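Local coordinates for protein putative fimbrium tip subunit Fim1C (Bacteroides ovatus, PDB 4EPS) that is probably a component of the fimbrial tip, in filamentous surface appendages that mediate cell adhesion and biofilm formation, at residues V9-V14 with G147-S152; F88-P93 with L151-T156; L335-Y340 with R505-F510; L388-S393 with I425-Y430. All blocks are in the same frame, centred on the assembly; numbering follows the deposited sequence.

Contact 1 of 4, residues V9-V14 with G147-S152; sequences VRNGIV and GNYSLS
Tyr-149 and Val-14 are joined backbone to backbone: Val-14 N donates to Tyr-149 O over 3.1 Å, nearly straight at the hydrogen (175°), although the donor is tilted 26° from the carbonyl plane. The return bond comes from two residues further on, Leu-151 N to Val-14 O at 2.8 Å, and meets the acceptor almost along the C=O axis. Val-14 therefore holds the residues before and after Ser-150, the signature of a parallel pair, and Ser-150 CA adds a C-H...O contact of 3.2 Å to Val-14 O. Ile-13 divides its branches between two neighbours. Its CG1, turned anti to the carbonyl carbon (chi1 -61°), lies 4.0 Å from Tyr-149 CB, while CG2, anti to the backbone N, reaches Leu-151 CG at the same 4.0 Å. The Tyr-149 ring is met obliquely by Asn-11 OD1, 4.0 Å from CE1, and also stacks on Tyr-79. Where direct pairing has not yet begun, a water accepts from Tyr-149 N and donates to Gly-147 O, with a weak bond to Gly-12 O. Gly-12 also closes a type II turn with Val-9, in a segment that falls within a predicted propeptide. Such bonding is typical of a parallel beta bridge, here starting strand 14-19 beside strand 148-174, which belongs to the fimbrillin-like region.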
# COMPACT_ATOMS: atom_id res chain seq x y z
N VAL A 9 -27.78 -49.48 -28.80
CA VAL A 9 -28.06 -50.78 -29.42
C VAL A 9 -27.48 -51.94 -28.59
O VAL A 9 -26.32 -51.87 -28.15
CB VAL A 9 -27.53 -50.82 -30.90
CG1 VAL A 9 -27.91 -52.13 -31.59
CG2 VAL A 9 -28.03 -49.63 -31.71
N ARG A 10 -28.29 -53.00 -28.38
CA ARG A 10 -27.91 -54.22 -27.66
C ARG A 10 -26.75 -54.90 -28.40
O ARG A 10 -26.79 -54.98 -29.63
CB ARG A 10 -29.11 -55.18 -27.53
N ASN A 11 -25.70 -55.32 -27.64
CA ASN A 11 -24.45 -55.93 -28.15
C ASN A 11 -23.60 -54.89 -28.94
O ASN A 11 -22.63 -55.27 -29.60
CB ASN A 11 -24.73 -57.19 -29.00
CG ASN A 11 -24.11 -58.47 -28.51
OD1 ASN A 11 -23.04 -58.49 -27.88
ND2 ASN A 11 -24.73 -59.59 -28.84
N GLY A 12 -23.95 -53.60 -28.82
CA GLY A 12 -23.26 -52.49 -29.46
C GLY A 12 -22.10 -51.98 -28.63
O GLY A 12 -22.29 -51.57 -27.47
N ILE A 13 -20.89 -52.01 -29.20
CA ILE A 13 -19.66 -51.60 -28.52
C ILE A 13 -19.66 -50.09 -28.22
O ILE A 13 -19.89 -49.27 -29.10
CB ILE A 13 -18.44 -52.04 -29.37
CG1 ILE A 13 -18.44 -53.60 -29.50
CG2 ILE A 13 -17.12 -51.54 -28.78
CD1 ILE A 13 -17.64 -54.15 -30.61
N VAL A 14 -19.38 -49.74 -26.96
CA VAL A 14 -19.30 -48.37 -26.46
C VAL A 14 -17.86 -47.90 -26.68
O VAL A 14 -16.92 -48.66 -26.40
CB VAL A 14 -19.72 -48.27 -24.97
CG1 VAL A 14 -19.52 -46.85 -24.41
CG2 VAL A 14 -21.17 -48.72 -24.78
N GLY A 147 -22.70 -59.59 -23.95
CA GLY A 147 -23.30 -58.44 -24.62
C GLY A 147 -22.95 -57.02 -24.18
O GLY A 147 -23.54 -56.09 -24.73
N ASN A 148 -22.00 -56.84 -23.21
CA ASN A 148 -21.58 -55.51 -22.72
C ASN A 148 -20.08 -55.30 -23.02
O ASN A 148 -19.23 -55.79 -22.28
CB ASN A 148 -21.87 -55.38 -21.22
CG ASN A 148 -21.57 -54.02 -20.61
OD1 ASN A 148 -21.35 -53.02 -21.31
ND2 ASN A 148 -21.56 -53.96 -19.29
N TYR A 149 -19.77 -54.60 -24.12
CA TYR A 149 -18.40 -54.41 -24.57
C TYR A 149 -18.06 -52.96 -24.77
O TYR A 149 -18.93 -52.13 -25.06
CB TYR A 149 -18.18 -55.19 -25.88
CG TYR A 149 -18.34 -56.69 -25.72
CD1 TYR A 149 -19.58 -57.30 -25.82
CD2 TYR A 149 -17.24 -57.50 -25.46
CE1 TYR A 149 -19.74 -58.68 -25.64
CE2 TYR A 149 -17.37 -58.88 -25.30
CZ TYR A 149 -18.62 -59.46 -25.39
OH TYR A 149 -18.76 -60.83 -25.26
N SER A 150 -16.79 -52.64 -24.56
CA SER A 150 -16.29 -51.28 -24.71
C SER A 150 -14.89 -51.27 -25.25
O SER A 150 -14.13 -52.24 -25.07
CB SER A 150 -16.34 -50.54 -23.38
OG SER A 150 -15.48 -51.12 -22.42
N LEU A 151 -14.57 -50.20 -25.97
CA LEU A 151 -13.26 -49.87 -26.49
C LEU A 151 -12.86 -48.59 -25.85
O LEU A 151 -13.57 -47.58 -26.01
CB LEU A 151 -13.26 -49.71 -28.01
CG LEU A 151 -13.14 -50.95 -28.83
CD1 LEU A 151 -13.34 -50.60 -30.30
CD2 LEU A 151 -11.77 -51.65 -28.59
N SER A 152 -11.79 -48.61 -25.05
CA SER A 152 -11.36 -47.41 -24.34
C SER A 152 -9.94 -47.08 -24.79
O SER A 152 -8.99 -47.81 -24.48
CB SER A 152 -11.49 -47.60 -22.83
OG SER A 152 -11.11 -46.43 -22.13
O HOH W 1 -22.00 -53.99 -25.99

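Contact 2 of 4, residues F88-P93 with L151-T156; sequences FYAYYP and LSFQLT
Phe-153 presents one ring face to the methyl group of Ala-90, and its path can be followed outward. CB leaves the strand toward residues 88-92, and a chi1 of -65°, with CG anti to the carbonyl carbon, brings the ring against that methyl. Ala-90 CB then sits 3.6 Å from the ring centroid and 6° off the normal, so it is centred, and CG, CD2 and CE2 all meet it. CD1 touches the methyl too, and with CE1 passes along the backbone, where Phe-153 CE1 lies 3.7 Å from Ala-90 N and close to the carbonyl carbon of Tyr-89. At the far end Phe-153 CZ meets Phe-88 CB at 3.9 Å, and the carbonyl carbon of Phe-88 lies at the ring edge, near its plane. The neighbouring pair reverses the roles: the Phe-88 ring receives both methyls of Leu-151. Leu-151 CD1 lies over its face, 4.0 Å from the centroid, and Leu-151 CD2 approaches Phe-88 CD1 at 3.6 Å. In the conformer described, Leu-155 probably continues the row toward Tyr-92 and Ala-90. No hydrogen bond crosses this buried interface, and the strand axes pass 7.9 Å apart at 48°, consistent with face-to-face packing across the interior of a beta sandwich, where strand 135-145, bonded to both, curls from one side to the other. Strand 87-92 lies between strands 45-52 and 135-145; strand 148-174 also runs beside 14-19, and the Phe-153 ring touches Leu-48, Ser-137 and Thr-140.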
# COMPACT_ATOMS: atom_id res chain seq x y z
N PHE A 88 -7.48 -52.99 -32.07
CA PHE A 88 -8.21 -51.79 -32.48
C PHE A 88 -7.30 -50.58 -32.36
O PHE A 88 -6.46 -50.53 -31.45
CB PHE A 88 -9.51 -51.56 -31.66
CG PHE A 88 -10.55 -52.64 -31.87
CD1 PHE A 88 -10.52 -53.81 -31.12
CD2 PHE A 88 -11.54 -52.50 -32.84
CE1 PHE A 88 -11.47 -54.82 -31.32
CE2 PHE A 88 -12.51 -53.49 -33.01
CZ PHE A 88 -12.46 -54.64 -32.26
N TYR A 89 -7.47 -49.62 -33.28
CA TYR A 89 -6.66 -48.39 -33.31
C TYR A 89 -7.53 -47.20 -33.54
O TYR A 89 -8.47 -47.29 -34.34
CB TYR A 89 -5.62 -48.45 -34.46
CG TYR A 89 -4.63 -49.57 -34.37
CD1 TYR A 89 -4.91 -50.82 -34.91
CD2 TYR A 89 -3.39 -49.38 -33.77
CE1 TYR A 89 -3.99 -51.86 -34.84
CE2 TYR A 89 -2.45 -50.41 -33.70
CZ TYR A 89 -2.76 -51.65 -34.25
OH TYR A 89 -1.84 -52.66 -34.20
N ALA A 90 -7.22 -46.07 -32.90
CA ALA A 90 -8.00 -44.86 -33.17
C ALA A 90 -7.07 -43.67 -33.35
O ALA A 90 -5.97 -43.64 -32.80
CB ALA A 90 -9.00 -44.59 -32.06
N TYR A 91 -7.53 -42.68 -34.12
CA TYR A 91 -6.76 -41.44 -34.30
C TYR A 91 -7.70 -40.27 -34.39
O TYR A 91 -8.87 -40.40 -34.77
CB TYR A 91 -5.83 -41.49 -35.55
CG TYR A 91 -6.60 -41.33 -36.84
CD1 TYR A 91 -7.38 -42.38 -37.35
CD2 TYR A 91 -6.66 -40.11 -37.50
CE1 TYR A 91 -8.14 -42.22 -38.51
CE2 TYR A 91 -7.45 -39.92 -38.63
CZ TYR A 91 -8.18 -40.99 -39.14
OH TYR A 91 -8.99 -40.83 -40.24
N TYR A 92 -7.14 -39.10 -34.10
CA TYR A 92 -7.80 -37.81 -34.17
C TYR A 92 -6.85 -36.83 -34.88
O TYR A 92 -5.67 -36.83 -34.53
CB TYR A 92 -8.09 -37.31 -32.74
CG TYR A 92 -8.61 -35.89 -32.73
CD1 TYR A 92 -7.73 -34.80 -32.71
CD2 TYR A 92 -9.97 -35.62 -32.84
CE1 TYR A 92 -8.19 -33.49 -32.80
CE2 TYR A 92 -10.45 -34.31 -32.89
CZ TYR A 92 -9.55 -33.25 -32.88
OH TYR A 92 -10.02 -31.97 -32.94
N PRO A 93 -7.33 -35.87 -35.70
CA PRO A 93 -8.71 -35.71 -36.20
C PRO A 93 -8.94 -36.58 -37.42
O PRO A 93 -8.04 -36.74 -38.25
CB PRO A 93 -8.79 -34.21 -36.54
CG PRO A 93 -7.36 -33.86 -36.97
CD PRO A 93 -6.43 -34.84 -36.27
N LEU A 151 -14.57 -50.20 -25.97
CA LEU A 151 -13.26 -49.87 -26.49
C LEU A 151 -12.86 -48.59 -25.85
O LEU A 151 -13.57 -47.58 -26.01
CB LEU A 151 -13.26 -49.71 -28.01
CG LEU A 151 -13.14 -50.95 -28.83
CD1 LEU A 151 -13.34 -50.60 -30.30
CD2 LEU A 151 -11.77 -51.65 -28.59
N SER A 152 -11.79 -48.61 -25.05
CA SER A 152 -11.36 -47.41 -24.34
C SER A 152 -9.94 -47.08 -24.79
O SER A 152 -8.99 -47.81 -24.48
CB SER A 152 -11.49 -47.60 -22.83
OG SER A 152 -11.11 -46.43 -22.13
N PHE A 153 -9.83 -46.05 -25.62
CA PHE A 153 -8.55 -45.66 -26.21
C PHE A 153 -7.81 -44.63 -25.40
O PHE A 153 -8.41 -43.69 -24.85
CB PHE A 153 -8.78 -45.08 -27.62
CG PHE A 153 -9.31 -46.06 -28.62
CD1 PHE A 153 -8.47 -46.98 -29.24
CD2 PHE A 153 -10.67 -46.11 -28.92
CE1 PHE A 153 -8.96 -47.90 -30.16
CE2 PHE A 153 -11.17 -47.05 -29.84
CZ PHE A 153 -10.31 -47.94 -30.43
N GLN A 154 -6.49 -44.78 -25.38
CA GLN A 154 -5.57 -43.78 -24.82
C GLN A 154 -4.89 -43.12 -26.03
O GLN A 154 -4.22 -43.83 -26.79
CB GLN A 154 -4.51 -44.45 -23.89
CG GLN A 154 -5.07 -45.12 -22.64
CD GLN A 154 -5.59 -44.14 -21.64
OE1 GLN A 154 -5.10 -43.02 -21.53
NE2 GLN A 154 -6.66 -44.49 -20.99
N LEU A 155 -5.09 -41.82 -26.25
CA LEU A 155 -4.47 -41.10 -27.39
C LEU A 155 -3.27 -40.32 -26.95
O LEU A 155 -3.31 -39.70 -25.88
CB LEU A 155 -5.46 -40.14 -28.07
CG LEU A 155 -6.79 -40.69 -28.61
CD1 LEU A 155 -7.53 -39.59 -29.35
CD2 LEU A 155 -6.57 -41.90 -29.55
N THR A 156 -2.21 -40.31 -27.77
CA THR A 156 -1.01 -39.53 -27.48
C THR A 156 -0.83 -38.53 -28.65
O THR A 156 -1.10 -38.87 -29.80
CB THR A 156 0.19 -40.47 -27.25
OG1 THR A 156 -0.18 -41.44 -26.26
CG2 THR A 156 1.43 -39.75 -26.77

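Contact 3 of 4, residues L335-Y340 with R505-F510; sequences LVMSLY and RFFLGF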
# COMPACT_ATOMS: atom_id res chain seq x y z
N LEU A 335 -12.02 5.72 -14.41
CA LEU A 335 -12.12 6.27 -15.75
C LEU A 335 -10.79 6.91 -16.13
O LEU A 335 -10.10 7.47 -15.26
CB LEU A 335 -13.25 7.36 -15.79
CG LEU A 335 -14.67 6.92 -15.42
CD1 LEU A 335 -15.62 8.12 -15.40
CD2 LEU A 335 -15.21 5.88 -16.41
N VAL A 336 -10.51 6.91 -17.41
CA VAL A 336 -9.32 7.51 -18.00
C VAL A 336 -9.76 8.50 -19.05
O VAL A 336 -10.61 8.18 -19.88
CB VAL A 336 -8.39 6.41 -18.63
CG1 VAL A 336 -7.33 7.00 -19.57
CG2 VAL A 336 -7.73 5.55 -17.54
N MSE A 337 -9.11 9.66 -19.09
CA MSE A 337 -9.33 10.63 -20.17
C MSE A 337 -8.16 10.54 -21.16
O MSE A 337 -7.00 10.54 -20.76
CB MSE A 337 -9.46 12.06 -19.63
CG MSE A 337 -9.84 13.04 -20.75
SE MSE A 337 -10.01 14.84 -20.04
CE MSE A 337 -8.16 15.09 -19.56
N SER A 338 -8.48 10.56 -22.44
CA SER A 338 -7.53 10.48 -23.53
C SER A 338 -6.55 11.64 -23.55
O SER A 338 -6.95 12.77 -23.29
CB SER A 338 -8.29 10.49 -24.87
OG SER A 338 -8.94 11.75 -25.11
N LEU A 339 -5.28 11.39 -23.97
CA LEU A 339 -4.36 12.48 -24.33
C LEU A 339 -4.85 13.11 -25.64
O LEU A 339 -4.51 14.25 -25.98
CB LEU A 339 -2.93 11.94 -24.56
CG LEU A 339 -2.26 11.25 -23.37
CD1 LEU A 339 -0.77 10.99 -23.65
CD2 LEU A 339 -2.40 12.07 -22.09
N TYR A 340 -5.57 12.31 -26.43
CA TYR A 340 -6.15 12.74 -27.70
C TYR A 340 -7.09 13.90 -27.52
O TYR A 340 -7.94 13.88 -26.61
CB TYR A 340 -6.91 11.58 -28.36
CG TYR A 340 -7.61 11.94 -29.67
CD1 TYR A 340 -8.89 12.50 -29.67
CD2 TYR A 340 -6.99 11.75 -30.90
CE1 TYR A 340 -9.53 12.88 -30.85
CE2 TYR A 340 -7.63 12.08 -32.10
CZ TYR A 340 -8.89 12.65 -32.07
OH TYR A 340 -9.53 12.99 -33.23
N ARG A 505 -12.74 15.18 -26.08
CA ARG A 505 -11.90 14.39 -25.17
C ARG A 505 -12.61 13.04 -25.04
O ARG A 505 -13.83 13.03 -24.94
CB ARG A 505 -11.73 15.06 -23.79
CG ARG A 505 -10.73 16.21 -23.77
CD ARG A 505 -9.29 15.70 -23.70
NE ARG A 505 -8.36 16.83 -23.79
CZ ARG A 505 -7.05 16.74 -23.63
NH1 ARG A 505 -6.48 15.56 -23.37
NH2 ARG A 505 -6.28 17.81 -23.78
N PHE A 506 -11.89 11.94 -25.16
CA PHE A 506 -12.51 10.63 -25.02
C PHE A 506 -12.21 10.07 -23.66
O PHE A 506 -11.20 10.42 -23.04
CB PHE A 506 -12.03 9.66 -26.13
CG PHE A 506 -12.66 10.03 -27.45
CD1 PHE A 506 -12.08 10.99 -28.28
CD2 PHE A 506 -13.85 9.43 -27.86
CE1 PHE A 506 -12.70 11.36 -29.49
CE2 PHE A 506 -14.46 9.79 -29.07
CZ PHE A 506 -13.90 10.78 -29.86
N PHE A 507 -13.10 9.21 -23.19
CA PHE A 507 -12.96 8.49 -21.94
C PHE A 507 -12.95 6.98 -22.18
O PHE A 507 -13.53 6.51 -23.16
CB PHE A 507 -14.17 8.78 -21.05
CG PHE A 507 -14.10 9.99 -20.14
CD1 PHE A 507 -13.59 11.20 -20.60
CD2 PHE A 507 -14.68 9.95 -18.87
CE1 PHE A 507 -13.61 12.35 -19.79
CE2 PHE A 507 -14.70 11.09 -18.06
CZ PHE A 507 -14.19 12.28 -18.53
N LEU A 508 -12.42 6.22 -21.22
CA LEU A 508 -12.55 4.76 -21.20
C LEU A 508 -12.74 4.36 -19.75
O LEU A 508 -12.34 5.11 -18.86
CB LEU A 508 -11.38 4.02 -21.89
CG LEU A 508 -9.95 4.10 -21.34
CD1 LEU A 508 -9.79 3.33 -20.00
CD2 LEU A 508 -8.98 3.49 -22.36
N GLY A 509 -13.38 3.23 -19.52
CA GLY A 509 -13.53 2.66 -18.18
C GLY A 509 -12.55 1.50 -18.05
O GLY A 509 -12.32 0.79 -19.03
N PHE A 510 -11.97 1.32 -16.86
CA PHE A 510 -11.02 0.20 -16.58
C PHE A 510 -11.27 -0.39 -15.18
O PHE A 510 -12.04 0.23 -14.40
CB PHE A 510 -9.55 0.68 -16.73
CG PHE A 510 -9.05 1.59 -15.62
CD1 PHE A 510 -9.41 2.94 -15.59
CD2 PHE A 510 -8.24 1.10 -14.60
CE1 PHE A 510 -8.96 3.79 -14.57
CE2 PHE A 510 -7.77 1.95 -13.58
CZ PHE A 510 -8.15 3.28 -13.56
OXT PHE A 510 -10.72 -1.48 -14.87
O HOH W 2 -3.70 16.05 -24.11
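Ser-338 OG is gripped by two backbone groups: it accepts from Phe-506 N at 3.0 Å and donates to Tyr-340 O at 2.8 Å, on a lone pair of that carbonyl. The same residue's backbone is engaged as well, Ser-338 N giving a 2.8 Å bond to Phe-506 O. Its carbonyl oxygen takes the Arg-505 guanidinium at the edge: Arg-505 NH1 lies 2.8 Å from Ser-338 O, which is in the guanidinium plane, and the donor is in turn in the carbonyl plane. A bend at chi2 (-80°) folds the arginine chain back for this bond, and its CD passes 3.8 Å from the selenium of the selenomethionine Met-337. A water links NH1 to Leu-339 O. With a leucine in place of Arg-505, Ser-338 O would probably be left without its side-chain donor and the water without one of its links. The segments are neighbouring strands of a six-stranded antiparallel sheet, running at 154° to each other, with Val-336 and Leu-508 as a hydrogen-bonded pair and Leu-335/Gly-509 and Met-337/Phe-507 as non-hydrogen-bonded pairs. On one face Val-336 CB meets Leu-508 CD1 at 3.7 Å, and Val-336 CG2 touches Phe-510 CD1, also at 3.7 Å. Leu-335 CD1 comes to the edge of the Phe-507 ring on the other. Beyond the strand end, Tyr-340 and Phe-506 point the same way side by side, CE1 to CE1 3.8 Å, their planes at 62°; helix 408-419 packs against both.

Contact 4 of 4, residues L388-S393 with I425-Y430; sequences LGYNNS and ITTGWY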
# COMPACT_ATOMS: atom_id res chain seq x y z
N LEU A 388 -22.93 8.20 -17.83
CA LEU A 388 -23.60 7.28 -18.76
C LEU A 388 -22.97 7.22 -20.13
O LEU A 388 -23.60 6.73 -21.07
CB LEU A 388 -25.09 7.72 -18.92
CG LEU A 388 -25.98 7.48 -17.68
CD1 LEU A 388 -27.28 8.25 -17.77
CD2 LEU A 388 -26.24 5.97 -17.48
N GLY A 389 -21.73 7.72 -20.27
CA GLY A 389 -21.07 7.74 -21.57
C GLY A 389 -20.94 6.37 -22.23
O GLY A 389 -21.17 6.25 -23.43
N TYR A 390 -20.60 5.34 -21.45
CA TYR A 390 -20.47 4.00 -22.06
C TYR A 390 -21.83 3.55 -22.62
O TYR A 390 -21.93 3.16 -23.80
CB TYR A 390 -19.87 2.95 -21.10
CG TYR A 390 -19.72 1.65 -21.86
CD1 TYR A 390 -18.69 1.48 -22.78
CD2 TYR A 390 -20.72 0.67 -21.79
CE1 TYR A 390 -18.60 0.32 -23.55
CE2 TYR A 390 -20.64 -0.48 -22.58
CZ TYR A 390 -19.59 -0.65 -23.46
OH TYR A 390 -19.53 -1.77 -24.25
N ASN A 391 -22.89 3.66 -21.80
CA ASN A 391 -24.26 3.39 -22.23
C ASN A 391 -24.55 4.13 -23.54
O ASN A 391 -25.07 3.53 -24.49
CB ASN A 391 -25.25 3.87 -21.14
CG ASN A 391 -26.68 3.86 -21.62
OD1 ASN A 391 -27.36 2.84 -21.52
ND2 ASN A 391 -27.16 4.98 -22.16
N ASN A 392 -24.25 5.45 -23.56
CA ASN A 392 -24.55 6.29 -24.73
C ASN A 392 -23.84 5.78 -25.99
O ASN A 392 -24.44 5.85 -27.07
CB ASN A 392 -24.19 7.77 -24.46
CG ASN A 392 -25.02 8.35 -23.32
OD1 ASN A 392 -26.00 7.74 -22.87
ND2 ASN A 392 -24.56 9.48 -22.76
N SER A 393 -22.58 5.29 -25.86
CA SER A 393 -21.83 4.74 -26.99
C SER A 393 -22.54 3.50 -27.55
O SER A 393 -22.67 3.36 -28.77
CB SER A 393 -20.41 4.38 -26.56
OG SER A 393 -19.61 4.10 -27.70
N ILE A 425 -8.72 -5.06 -21.99
CA ILE A 425 -9.42 -5.20 -20.71
C ILE A 425 -10.32 -3.99 -20.37
O ILE A 425 -11.04 -4.04 -19.38
CB ILE A 425 -8.42 -5.46 -19.56
CG1 ILE A 425 -7.37 -4.31 -19.44
CG2 ILE A 425 -7.76 -6.87 -19.75
CD1 ILE A 425 -6.51 -4.33 -18.20
N THR A 426 -10.27 -2.93 -21.17
CA THR A 426 -11.08 -1.72 -20.93
C THR A 426 -12.35 -1.69 -21.79
O THR A 426 -12.55 -2.54 -22.65
CB THR A 426 -10.24 -0.44 -21.19
OG1 THR A 426 -10.03 -0.27 -22.61
CG2 THR A 426 -8.92 -0.44 -20.42
N THR A 427 -13.18 -0.63 -21.59
CA THR A 427 -14.39 -0.44 -22.37
C THR A 427 -14.09 -0.07 -23.82
O THR A 427 -14.97 -0.18 -24.67
CB THR A 427 -15.21 0.74 -21.76
OG1 THR A 427 -14.42 1.94 -21.82
CG2 THR A 427 -15.67 0.49 -20.34
N GLY A 428 -12.91 0.49 -24.05
CA GLY A 428 -12.59 1.14 -25.30
C GLY A 428 -13.00 2.61 -25.13
O GLY A 428 -13.68 2.97 -24.16
N TRP A 429 -12.60 3.47 -26.06
CA TRP A 429 -12.87 4.91 -25.99
C TRP A 429 -14.33 5.26 -26.33
O TRP A 429 -14.91 4.73 -27.29
CB TRP A 429 -11.94 5.67 -26.96
CG TRP A 429 -10.47 5.59 -26.64
CD1 TRP A 429 -9.48 5.06 -27.43
CD2 TRP A 429 -9.80 6.10 -25.47
NE1 TRP A 429 -8.26 5.21 -26.83
CE2 TRP A 429 -8.42 5.84 -25.62
CE3 TRP A 429 -10.24 6.77 -24.31
CZ2 TRP A 429 -7.48 6.22 -24.66
CZ3 TRP A 429 -9.31 7.13 -23.34
CH2 TRP A 429 -7.94 6.86 -23.52
N TYR A 430 -14.90 6.23 -25.61
CA TYR A 430 -16.24 6.74 -25.91
C TYR A 430 -16.31 8.25 -25.59
O TYR A 430 -15.51 8.74 -24.79
CB TYR A 430 -17.35 5.97 -25.15
CG TYR A 430 -17.20 5.98 -23.64
CD1 TYR A 430 -17.70 7.05 -22.88
CD2 TYR A 430 -16.49 4.98 -22.99
CE1 TYR A 430 -17.50 7.10 -21.50
CE2 TYR A 430 -16.31 5.01 -21.61
CZ TYR A 430 -16.81 6.07 -20.87
OH TYR A 430 -16.64 6.07 -19.51
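Two first torsions set the contact. Tyr-430 CG lies between its backbone N and carbonyl carbon (chi1 58°), which raises the ring against the first turn of the helix; Tyr-390 CG is anti to its backbone N (chi1 -177°), which carries that ring out to Thr-427. Tyr-390 N sits over one face of the Tyr-430 ring, 3.5 Å above its plane and toward the rim, while Gly-389 C approaches Tyr-430 CD1 obliquely at 3.4 Å. Glycine suits this approach, since a CB on Gly-389 would collide with Tyr-430 CE1. Tyr-430 CD2 comes to the edge of the Tyr-390 ring. That ring and Thr-427 lie alongside each other, pointing opposite ways, with Tyr-390 CD1 3.7 Å from Thr-427 CB. One turn on, in the conformer described, Ser-393 CB rests 3.7 Å from Tyr-430 CB. With an alanine in place of Tyr-430, Tyr-390 N and Gly-389 C would probably lose the ring packed against them, and Glu-436, which takes the phenol OH and also holds Gly-389 N, would lose that hydroxyl partner. No hydrogen bond crosses the contact, so the arrangement is plain packing of an aromatic ring on a helix N-terminus, here joining helix 389-403 to the loop beside strand 502-509.

Overall arrangement
The four contacts form two groups on opposite sides of the centre of the chain. Contacts 1 and 2 share Leu-151 and Ser-152 on strand 148-174, which belongs to the fimbrillin-like region, with centres 16 Å apart: one extends a sheet edgewise, the other packs face to face. Contacts 3 and 4 lie later in the chain, their centres 9 Å apart, and touch through Phe-507 O to Tyr-430 N and Gly-509 N to Thr-427 OG1. Both segments of contact 4 fall in the chain between the two segments of contact 3, which pairs the C-terminal strand with strand 334-338. Centres of contacts 2 and 3 are 53 Å apart, consistent with separate N- and C-terminal folding units.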